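Local coordinates for protein tryptophan--tRNA ligase (Campylobacter jejuni subsp. jejuni, PDB 3TZL) that probably catalyses the ATP-dependent attachment of tryptophan to tRNA(Trp), as a homodimeric class I aminoacyl-tRNA synthetase, at residues 16-21 with 201-206; 135-140 with 307-312; 212-217 with 268-273. All coordinates share one frame; numbering follows the deposited sequence.

Interaction 1 (16-21 with 201-206); sequences LHIGNY and IDIFSS. With ADP (adenosine-5'-diphosphate), chain I.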
loop_
_atom_site.group_PDB
_atom_site.type_symbol
_atom_site.label_atom_id
_atom_site.label_comp_id
_atom_site.label_asym_id
_atom_site.label_seq_id
_atom_site.Cartn_x
_atom_site.Cartn_y
_atom_site.Cartn_z
ATOM N N LEU B 16 2.331 -27.513 10.415
ATOM C CA LEU B 16 0.925 -27.909 10.503
ATOM C C LEU B 16 0.747 -29.222 11.283
ATOM O O LEU B 16 1.449 -30.194 11.028
ATOM C CB LEU B 16 0.344 -28.071 9.111
ATOM C CG LEU B 16 0.077 -26.785 8.339
ATOM C CD1 LEU B 16 -0.359 -27.144 6.951
ATOM C CD2 LEU B 16 -0.984 -25.941 9.049
ATOM N N HIS B 17 -0.186 -29.235 12.230
ATOM C CA HIS B 17 -0.443 -30.437 13.021
ATOM C C HIS B 17 -1.866 -30.964 12.834
ATOM O O HIS B 17 -2.708 -30.303 12.236
ATOM C CB HIS B 17 -0.110 -30.214 14.507
ATOM C CG HIS B 17 -0.792 -29.031 15.123
ATOM N ND1 HIS B 17 -2.134 -29.024 15.434
ATOM C CD2 HIS B 17 -0.305 -27.827 15.511
ATOM C CE1 HIS B 17 -2.451 -27.859 15.975
ATOM N NE2 HIS B 17 -1.360 -27.116 16.031
ATOM N N ILE B 18 -2.144 -32.161 13.338
ATOM C CA ILE B 18 -3.460 -32.761 13.095
ATOM C C ILE B 18 -4.609 -31.963 13.713
ATOM O O ILE B 18 -5.770 -32.190 13.388
ATOM C CB ILE B 18 -3.512 -34.232 13.519
ATOM C CG1 ILE B 18 -3.217 -34.381 15.012
ATOM C CG2 ILE B 18 -2.518 -35.056 12.690
ATOM C CD1 ILE B 18 -3.486 -35.823 15.540
ATOM N N GLY B 19 -4.278 -31.021 14.594
ATOM C CA GLY B 19 -5.265 -30.119 15.156
ATOM C C GLY B 19 -5.725 -29.082 14.137
ATOM O O GLY B 19 -6.912 -28.783 14.032
ATOM N N ASN B 20 -4.779 -28.525 13.388
ATOM C CA ASN B 20 -5.118 -27.644 12.275
ATOM C C ASN B 20 -5.959 -28.391 11.260
ATOM O O ASN B 20 -6.905 -27.846 10.702
ATOM C CB ASN B 20 -3.853 -27.111 11.598
ATOM C CG ASN B 20 -2.962 -26.352 12.553
ATOM O OD1 ASN B 20 -1.822 -26.743 12.788
ATOM N ND2 ASN B 20 -3.479 -25.259 13.113
ATOM N N TYR B 21 -5.613 -29.652 11.029
ATOM C CA TYR B 21 -6.312 -30.438 10.025
ATOM C C TYR B 21 -7.746 -30.738 10.409
ATOM O O TYR B 21 -8.677 -30.372 9.693
ATOM C CB TYR B 21 -5.585 -31.742 9.719
ATOM C CG TYR B 21 -6.313 -32.525 8.659
ATOM C CD1 TYR B 21 -6.408 -32.032 7.368
ATOM C CD2 TYR B 21 -6.930 -33.721 8.949
ATOM C CE1 TYR B 21 -7.085 -32.707 6.389
ATOM C CE2 TYR B 21 -7.613 -34.419 7.965
ATOM C CZ TYR B 21 -7.685 -33.898 6.685
ATOM O OH TYR B 21 -8.354 -34.562 5.689
ATOM N N ILE B 201 1.069 -33.253 17.085
ATOM C CA ILE B 201 1.417 -34.326 16.168
ATOM C C ILE B 201 1.353 -33.731 14.768
ATOM O O ILE B 201 0.283 -33.326 14.302
ATOM C CB ILE B 201 0.472 -35.512 16.300
ATOM C CG1 ILE B 201 0.734 -36.240 17.614
ATOM C CG2 ILE B 201 0.659 -36.485 15.140
ATOM C CD1 ILE B 201 -0.310 -37.274 17.939
ATOM N N ASP B 202 2.514 -33.647 14.123
ATOM C CA ASP B 202 2.652 -32.950 12.848
ATOM C C ASP B 202 2.305 -33.840 11.653
ATOM O O ASP B 202 2.419 -35.071 11.711
ATOM C CB ASP B 202 4.066 -32.365 12.701
ATOM C CG ASP B 202 4.424 -31.410 13.837
ATOM O OD1 ASP B 202 3.519 -30.754 14.384
ATOM O OD2 ASP B 202 5.616 -31.325 14.193
ATOM N N ILE B 203 1.875 -33.193 10.576
ATOM C CA ILE B 203 1.378 -33.875 9.391
ATOM C C ILE B 203 2.494 -34.186 8.416
ATOM O O ILE B 203 2.517 -35.252 7.810
ATOM C CB ILE B 203 0.366 -32.990 8.659
ATOM C CG1 ILE B 203 -0.870 -32.785 9.535
ATOM C CG2 ILE B 203 -0.008 -33.596 7.320
ATOM C CD1 ILE B 203 -1.897 -31.865 8.920
ATOM N N PHE B 204 3.414 -33.241 8.263
ATOM C CA PHE B 204 4.439 -33.335 7.244
ATOM C C PHE B 204 5.835 -33.509 7.835
ATOM O O PHE B 204 6.787 -32.885 7.392
ATOM C CB PHE B 204 4.379 -32.109 6.323
ATOM C CG PHE B 204 3.072 -31.981 5.593
ATOM C CD1 PHE B 204 2.735 -32.876 4.590
ATOM C CD2 PHE B 204 2.173 -30.981 5.919
ATOM C CE1 PHE B 204 1.530 -32.770 3.922
ATOM C CE2 PHE B 204 0.960 -30.881 5.263
ATOM C CZ PHE B 204 0.645 -31.778 4.259
ATOM N N SER B 205 5.948 -34.376 8.828
ATOM C CA SER B 205 7.223 -34.639 9.465
ATOM C C SER B 205 7.789 -35.933 8.916
ATOM O O SER B 205 7.142 -36.617 8.128
ATOM C CB SER B 205 7.028 -34.746 10.975
ATOM O OG SER B 205 6.004 -35.679 11.287
ATOM N N SER B 206 9.008 -36.264 9.318
ATOM C CA SER B 206 9.571 -37.557 8.984
ATOM C C SER B 206 8.928 -38.572 9.895
ATOM O O SER B 206 8.419 -38.208 10.955
ATOM C CB SER B 206 11.074 -37.559 9.240
ATOM O OG SER B 206 11.355 -37.324 10.611
HETATM P PB ADP I . -1.622 -23.144 17.577
HETATM O O1B ADP I . -0.967 -24.497 17.563
HETATM O O2B ADP I . -0.756 -22.043 17.016
HETATM O O3B ADP I . -2.316 -22.760 18.869
HETATM P PA ADP I . -3.063 -22.297 15.297
HETATM O O1A ADP I . -2.186 -22.714 14.143
HETATM O O2A ADP I . -2.976 -20.873 15.806
HETATM O O3A ADP I . -2.796 -23.348 16.502
HETATM O "O5'" ADP I . -4.599 -22.602 14.900
HETATM C "C5'" ADP I . -5.088 -22.333 13.585
HETATM C "C4'" ADP I . -6.474 -22.950 13.414
HETATM O "O4'" ADP I . -6.431 -24.367 13.607
HETATM C "C3'" ADP I . -7.457 -22.385 14.423
HETATM O "O3'" ADP I . -8.369 -21.518 13.744
HETATM C "C2'" ADP I . -8.189 -23.577 15.009
HETATM O "O2'" ADP I . -9.540 -23.614 14.538
HETATM C "C1'" ADP I . -7.473 -24.807 14.485
HETATM N N9 ADP I . -6.891 -25.588 15.611
HETATM C C8 ADP I . -5.642 -25.459 16.111
HETATM N N7 ADP I . -5.418 -26.327 17.133
HETATM C C5 ADP I . -6.549 -27.038 17.293
HETATM C C6 ADP I . -6.995 -28.124 18.195
HETATM N N6 ADP I . -6.160 -28.622 19.142
HETATM N N1 ADP I . -8.256 -28.591 18.035
HETATM C C2 ADP I . -9.089 -28.092 17.097
HETATM N N3 ADP I . -8.752 -27.105 16.244
HETATM C C4 ADP I . -7.516 -26.549 16.294
HETATM O O HOH W 1 3.580 -30.668 9.350
#

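Interaction 2 (135-140 with 307-312); sequences ILLFDT and KIAQEK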
loop_
_atom_site.group_PDB
_atom_site.type_symbol
_atom_site.label_atom_id
_atom_site.label_comp_id
_atom_site.label_asym_id
_atom_site.label_seq_id
_atom_site.Cartn_x
_atom_site.Cartn_y
_atom_site.Cartn_z
ATOM N N ILE B 135 -10.644 -8.612 1.069
ATOM C CA ILE B 135 -12.052 -8.968 1.120
ATOM C C ILE B 135 -12.894 -8.275 0.035
ATOM O O ILE B 135 -13.642 -8.934 -0.695
ATOM C CB ILE B 135 -12.599 -8.666 2.516
ATOM C CG1 ILE B 135 -11.819 -9.491 3.556
ATOM C CG2 ILE B 135 -14.094 -8.932 2.580
ATOM C CD1 ILE B 135 -11.969 -9.000 4.967
ATOM N N LEU B 136 -12.741 -6.959 -0.089
ATOM C CA LEU B 136 -13.610 -6.148 -0.953
ATOM C C LEU B 136 -13.320 -6.306 -2.436
ATOM O O LEU B 136 -14.226 -6.202 -3.258
ATOM C CB LEU B 136 -13.516 -4.659 -0.587
ATOM C CG LEU B 136 -13.901 -4.287 0.842
ATOM C CD1 LEU B 136 -13.829 -2.782 1.101
ATOM C CD2 LEU B 136 -15.273 -4.817 1.170
ATOM N N LEU B 137 -12.052 -6.498 -2.775
ATOM C CA LEU B 137 -11.632 -6.686 -4.170
ATOM C C LEU B 137 -12.441 -7.784 -4.871
ATOM O O LEU B 137 -12.802 -7.639 -6.034
ATOM C CB LEU B 137 -10.126 -6.993 -4.246
ATOM C CG LEU B 137 -9.421 -7.162 -5.606
ATOM C CD1 LEU B 137 -9.582 -5.940 -6.534
ATOM C CD2 LEU B 137 -7.954 -7.458 -5.389
ATOM N N PHE B 138 -12.785 -8.843 -4.139
ATOM C CA PHE B 138 -13.458 -10.013 -4.721
ATOM C C PHE B 138 -14.955 -10.146 -4.465
ATOM O O PHE B 138 -15.525 -11.199 -4.715
ATOM C CB PHE B 138 -12.723 -11.281 -4.287
ATOM C CG PHE B 138 -11.279 -11.256 -4.661
ATOM C CD1 PHE B 138 -10.888 -11.522 -5.960
ATOM C CD2 PHE B 138 -10.325 -10.906 -3.742
ATOM C CE1 PHE B 138 -9.567 -11.466 -6.323
ATOM C CE2 PHE B 138 -8.993 -10.832 -4.104
ATOM C CZ PHE B 138 -8.615 -11.107 -5.400
ATOM N N ASP B 139 -15.587 -9.067 -4.006
ATOM C CA ASP B 139 -17.001 -9.077 -3.655
ATOM C C ASP B 139 -17.384 -10.208 -2.691
ATOM O O ASP B 139 -18.445 -10.810 -2.829
ATOM C CB ASP B 139 -17.896 -9.108 -4.900
ATOM C CG ASP B 139 -17.988 -7.752 -5.581
ATOM O OD1 ASP B 139 -18.722 -6.871 -5.077
ATOM O OD2 ASP B 139 -17.318 -7.562 -6.615
ATOM N N THR B 140 -16.511 -10.459 -1.719
ATOM C CA THR B 140 -16.743 -11.451 -0.681
ATOM C C THR B 140 -18.045 -11.216 0.066
ATOM O O THR B 140 -18.309 -10.108 0.523
ATOM C CB THR B 140 -15.620 -11.392 0.348
ATOM O OG1 THR B 140 -14.366 -11.543 -0.316
ATOM C CG2 THR B 140 -15.795 -12.499 1.391
ATOM N N LYS B 307 -8.704 -11.939 -12.916
ATOM C CA LYS B 307 -9.739 -11.499 -13.847
ATOM C C LYS B 307 -10.812 -10.768 -13.073
ATOM O O LYS B 307 -11.339 -9.764 -13.523
ATOM C CB LYS B 307 -10.365 -12.680 -14.578
ATOM C CG LYS B 307 -11.535 -12.313 -15.503
ATOM C CD LYS B 307 -12.070 -13.583 -16.134
ATOM C CE LYS B 307 -13.305 -13.352 -16.998
ATOM N NZ LYS B 307 -12.978 -12.699 -18.288
ATOM N N ILE B 308 -11.116 -11.280 -11.891
ATOM C CA ILE B 308 -12.131 -10.685 -11.044
ATOM C C ILE B 308 -11.623 -9.366 -10.489
ATOM O O ILE B 308 -12.352 -8.368 -10.487
ATOM C CB ILE B 308 -12.521 -11.650 -9.925
ATOM C CG1 ILE B 308 -13.358 -12.783 -10.524
ATOM C CG2 ILE B 308 -13.318 -10.936 -8.842
ATOM C CD1 ILE B 308 -13.557 -13.952 -9.592
ATOM N N ALA B 309 -10.370 -9.359 -10.041
ATOM C CA ALA B 309 -9.750 -8.137 -9.533
ATOM C C ALA B 309 -9.678 -7.051 -10.594
ATOM O O ALA B 309 -9.886 -5.875 -10.292
ATOM C CB ALA B 309 -8.353 -8.409 -8.975
ATOM N N GLN B 310 -9.398 -7.440 -11.831
ATOM C CA GLN B 310 -9.286 -6.460 -12.912
ATOM C C GLN B 310 -10.629 -5.837 -13.204
ATOM O O GLN B 310 -10.709 -4.649 -13.479
ATOM C CB GLN B 310 -8.733 -7.083 -14.197
ATOM C CG GLN B 310 -7.236 -7.315 -14.174
ATOM C CD GLN B 310 -6.756 -8.093 -15.394
ATOM O OE1 GLN B 310 -7.561 -8.629 -16.163
ATOM N NE2 GLN B 310 -5.439 -8.157 -15.575
ATOM N N GLU B 311 -11.677 -6.648 -13.172
ATOM C CA GLU B 311 -13.017 -6.129 -13.392
ATOM C C GLU B 311 -13.402 -5.115 -12.296
ATOM O O GLU B 311 -13.986 -4.073 -12.582
ATOM C CB GLU B 311 -14.019 -7.279 -13.470
ATOM C CG GLU B 311 -13.853 -8.132 -14.726
ATOM C CD GLU B 311 -14.712 -9.393 -14.725
ATOM O OE1 GLU B 311 -14.896 -10.022 -13.652
ATOM O OE2 GLU B 311 -15.198 -9.765 -15.811
ATOM N N LYS B 312 -13.051 -5.406 -11.045
ATOM C CA LYS B 312 -13.372 -4.488 -9.956
ATOM C C LYS B 312 -12.573 -3.207 -10.130
ATOM O O LYS B 312 -13.122 -2.109 -10.030
ATOM C CB LYS B 312 -13.096 -5.111 -8.581
ATOM C CG LYS B 312 -13.317 -4.151 -7.404
ATOM C CD LYS B 312 -14.798 -3.765 -7.317
ATOM C CE LYS B 312 -15.635 -4.941 -6.809
ATOM N NZ LYS B 312 -17.118 -4.760 -6.966
#

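Interaction 3 (212-217 with 268-273); sequences KQISSI and YLNELV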
loop_
_atom_site.group_PDB
_atom_site.type_symbol
_atom_site.label_atom_id
_atom_site.label_comp_id
_atom_site.label_asym_id
_atom_site.label_seq_id
_atom_site.Cartn_x
_atom_site.Cartn_y
_atom_site.Cartn_z
ATOM N N LYS B 212 8.529 -40.015 17.488
ATOM C CA LYS B 212 8.949 -39.269 18.669
ATOM C C LYS B 212 7.758 -38.567 19.324
ATOM O O LYS B 212 7.575 -38.629 20.539
ATOM C CB LYS B 212 10.014 -38.247 18.259
ATOM C CG LYS B 212 10.833 -37.649 19.390
ATOM C CD LYS B 212 11.820 -36.609 18.845
ATOM C CE LYS B 212 11.084 -35.394 18.239
ATOM N NZ LYS B 212 11.991 -34.369 17.614
ATOM N N GLN B 213 6.939 -37.912 18.509
ATOM C CA GLN B 213 5.784 -37.183 19.018
ATOM C C GLN B 213 4.760 -38.128 19.617
ATOM O O GLN B 213 4.225 -37.876 20.693
ATOM C CB GLN B 213 5.165 -36.340 17.911
ATOM C CG GLN B 213 6.089 -35.206 17.506
ATOM C CD GLN B 213 5.552 -34.346 16.383
ATOM O OE1 GLN B 213 4.627 -34.730 15.654
ATOM N NE2 GLN B 213 6.140 -33.166 16.233
ATOM N N ILE B 214 4.498 -39.227 18.920
ATOM C CA ILE B 214 3.517 -40.192 19.389
ATOM C C ILE B 214 4.000 -40.870 20.663
ATOM O O ILE B 214 3.219 -41.130 21.569
ATOM C CB ILE B 214 3.181 -41.211 18.292
ATOM C CG1 ILE B 214 2.251 -40.567 17.250
ATOM C CG2 ILE B 214 2.505 -42.414 18.868
ATOM C CD1 ILE B 214 2.019 -41.432 16.058
ATOM N N SER B 215 5.301 -41.131 20.741
ATOM C CA SER B 215 5.882 -41.775 21.917
ATOM C C SER B 215 5.655 -40.944 23.169
ATOM O O SER B 215 5.535 -41.480 24.266
ATOM C CB SER B 215 7.379 -41.996 21.721
ATOM O OG SER B 215 7.695 -43.374 21.749
ATOM N N SER B 216 5.584 -39.630 22.986
ATOM C CA SER B 216 5.467 -38.691 24.092
ATOM C C SER B 216 4.059 -38.602 24.637
ATOM O O SER B 216 3.825 -37.892 25.610
ATOM C CB SER B 216 5.913 -37.293 23.654
ATOM O OG SER B 216 4.920 -36.659 22.852
ATOM N N ILE B 217 3.116 -39.301 24.010
ATOM C CA ILE B 217 1.723 -39.226 24.446
ATOM C C ILE B 217 1.578 -39.758 25.873
ATOM O O ILE B 217 2.114 -40.818 26.210
ATOM C CB ILE B 217 0.782 -39.993 23.504
ATOM C CG1 ILE B 217 0.745 -39.327 22.121
ATOM C CG2 ILE B 217 -0.622 -40.071 24.096
ATOM C CD1 ILE B 217 0.180 -40.254 21.022
ATOM N N TYR B 268 0.642 -48.957 16.876
ATOM C CA TYR B 268 -0.553 -48.933 16.049
ATOM C C TYR B 268 -0.903 -47.513 15.597
ATOM O O TYR B 268 -1.180 -47.289 14.427
ATOM C CB TYR B 268 -1.734 -49.556 16.806
ATOM C CG TYR B 268 -3.035 -49.526 16.038
ATOM C CD1 TYR B 268 -3.143 -50.140 14.800
ATOM C CD2 TYR B 268 -4.161 -48.890 16.555
ATOM C CE1 TYR B 268 -4.332 -50.112 14.085
ATOM C CE2 TYR B 268 -5.355 -48.864 15.851
ATOM C CZ TYR B 268 -5.433 -49.478 14.614
ATOM O OH TYR B 268 -6.611 -49.457 13.898
ATOM N N LEU B 269 -0.872 -46.553 16.519
ATOM C CA LEU B 269 -1.203 -45.171 16.177
ATOM C C LEU B 269 -0.291 -44.644 15.084
ATOM O O LEU B 269 -0.753 -43.987 14.149
ATOM C CB LEU B 269 -1.163 -44.255 17.406
ATOM C CG LEU B 269 -1.578 -42.796 17.137
ATOM C CD1 LEU B 269 -2.907 -42.739 16.396
ATOM C CD2 LEU B 269 -1.667 -41.996 18.427
ATOM N N ASN B 270 1.004 -44.938 15.195
ATOM C CA ASN B 270 1.958 -44.609 14.130
ATOM C C ASN B 270 1.522 -45.116 12.759
ATOM O O ASN B 270 1.528 -44.360 11.784
ATOM C CB ASN B 270 3.351 -45.157 14.445
ATOM C CG ASN B 270 4.138 -44.243 15.338
ATOM O OD1 ASN B 270 4.843 -43.356 14.863
ATOM N ND2 ASN B 270 4.025 -44.449 16.645
ATOM N N GLU B 271 1.141 -46.387 12.693
ATOM C CA GLU B 271 0.647 -46.980 11.452
ATOM C C GLU B 271 -0.565 -46.240 10.895
ATOM O O GLU B 271 -0.640 -45.996 9.691
ATOM C CB GLU B 271 0.277 -48.449 11.655
ATOM C CG GLU B 271 1.430 -49.330 12.076
ATOM C CD GLU B 271 1.017 -50.792 12.245
ATOM O OE1 GLU B 271 -0.140 -51.144 11.911
ATOM O OE2 GLU B 271 1.854 -51.589 12.716
ATOM N N LEU B 272 -1.516 -45.913 11.767
ATOM C CA LEU B 272 -2.704 -45.154 11.370
ATOM C C LEU B 272 -2.347 -43.794 10.780
ATOM O O LEU B 272 -2.814 -43.437 9.699
ATOM C CB LEU B 272 -3.629 -44.933 12.565
ATOM C CG LEU B 272 -4.524 -46.108 12.929
ATOM C CD1 LEU B 272 -5.422 -45.736 14.105
ATOM C CD2 LEU B 272 -5.342 -46.521 11.701
ATOM N N VAL B 273 -1.528 -43.032 11.500
ATOM C CA VAL B 273 -1.172 -41.695 11.042
ATOM C C VAL B 273 -0.359 -41.737 9.741
ATOM O O VAL B 273 -0.643 -40.993 8.806
ATOM C CB VAL B 273 -0.459 -40.879 12.143
ATOM C CG1 VAL B 273 0.013 -39.512 11.607
ATOM C CG2 VAL B 273 -1.398 -40.692 13.349
#

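Interaction 1 (16-21 with 201-206)
Ile-203 lies across the backbone at the start of helix 18-30, its CD1 3.8 Å from Tyr-21 CB and its CG1 branch passing the backbone of His-17. From the same isoleucine, CG2 sits over one face of the Phe-204 ring, whose edge meets Leu-16 CD1. Two backbone bonds flank this packing: Ile-203 N donates to Leu-16 O (3.1 Å, 162° at the hydrogen) and Ile-18 N to Ile-201 O (2.9 Å), giving a single beta bridge with His-17 opposite Asp-202. A water that donates to Leu-16 O and accepts from Phe-204 N adds a third, indirect link. Leu-16 to Asn-20 fall in what is assigned as the HIGH region of class I synthetases, which enters the helix through a capping box: His-17 N donates almost straight to Asn-20 OD1 (3.0 Å, 179°), while His-17 ND1 accepts weakly from Gly-19 N. A chi1 of 54° sets the imidazole between its own backbone N and carbonyl carbon, turned from the 201-206 loop, with Asn-20 OD1 over one face. At the ring edge, NE2 donates in plane to ADP O1B at 3.1 Å; Asn-20 ND2 reaches both ADP O1A (3.0 Å) and O4' (3.1 Å).

Interaction 2 (135-140 with 307-312)
Ala-309 presses its methyl group into the side chain of Leu-137, with CB 3.7 Å from Leu-137 CD1. It marks the closest backbone approach too, the CA atoms of this pair being 5.9 Å apart. Leu-137 extends to the methyl because its CG is anti to the backbone N (chi1 -177°). Beside it, Ile-308 crosses Phe-138 at about a right angle, bringing CG2 to 3.8 Å from Phe-138 CD1 at an oblique approach to the ring; Leu-137 CG lies above one ring face, offset toward the rim. This apolar cluster joins the chain around residues 137-138 to helix 291-320, and helix 87-96 adds Val-88 and Leu-91 around Leu-137. The other side of helix 291-320 is looser: Lys-307, Gln-310 and Glu-311 are exposed and make no contact with residues 135-140. Lys-312 leads from the apolar cluster to a polar margin. Its CB rests 3.6 Å from Leu-137 O, and bends at chi2 and chi3 curve the chain so that NZ forms a salt bridge with Asp-139 OD2 at 2.8 Å, on the syn side and 18° out of the carboxylate plane; the bond to OD1 is weak. Ile-170 O also accepts from NZ, and Thr-172 OG1 pairs with Asp-139 OD1, so the buried ammonium is shared between a charged and a neutral acceptor, which probably offsets part of its desolvation cost.

Interaction 3 (212-217 with 268-273)
Helices 207-215 and 262-276 come no closer here than 7.0 Å between CA atoms, at Ile-214 and Asn-270, and no hydrogen bond joins residues 212-217 to 268-273. The contact is made by side chains of helix 207-215 and the turn after it against helix 262-276, among the helices that follow the KMSKS region of this class I (Rossmann-fold) synthetase. Ile-214 carries most of it. With CG1 anti to the carbonyl carbon (chi1 -76°), its CD1 reaches Leu-269 CG at 4.0 Å and lies more distantly beside Val-273 CG2. Ile-214 also slides past Asn-270 in the opposite direction, CD1 standing 3.6 Å from Asn-270 CG while CG2 comes to 3.4 Å from Asn-270 ND2, so the amide packs as a flat surface against aliphatic carbon. Asn-270 ND2 donates to Lys-266 O of the same helix. Beyond the end of helix 207-215, Ile-217 crosses Leu-269 at about a right angle; Ile-235 of helix 234-239 touches both. Lys-266 NZ is hydrogen-bonded to Ser-215 O and Ile-217 O, tying helix 262-276 to the end of its partner. There the chain turns with Ser-216 OG donating to Gln-213 O at 2.6 Å, and Ile-217 CD1 meets Leu-269 CD2 at 3.6 Å.

Interactions 1 and 3 lie on the same side of the chain's centre, their own centres about 12 Å apart, and come in series along the sequence. They touch directly: Asp-202 OD2 probably bonds Gln-213 NE2 at 2.8 Å, so the loop before helix 207-215 touches both that helix and the HIGH-region segment, whose His-17 and Asn-20 bind ADP. Interaction 2 is on the opposite side, about 33 Å from interaction 1 and 44 Å from interaction 3 between centres. Its segments alternate with those of interaction 1 and enclose interaction 3 in sequence. Interaction 1 thus forms part of the ADP site, while interaction 2, where helix 122-137 meets helix 291-320, lies beside the tryptophan pocket.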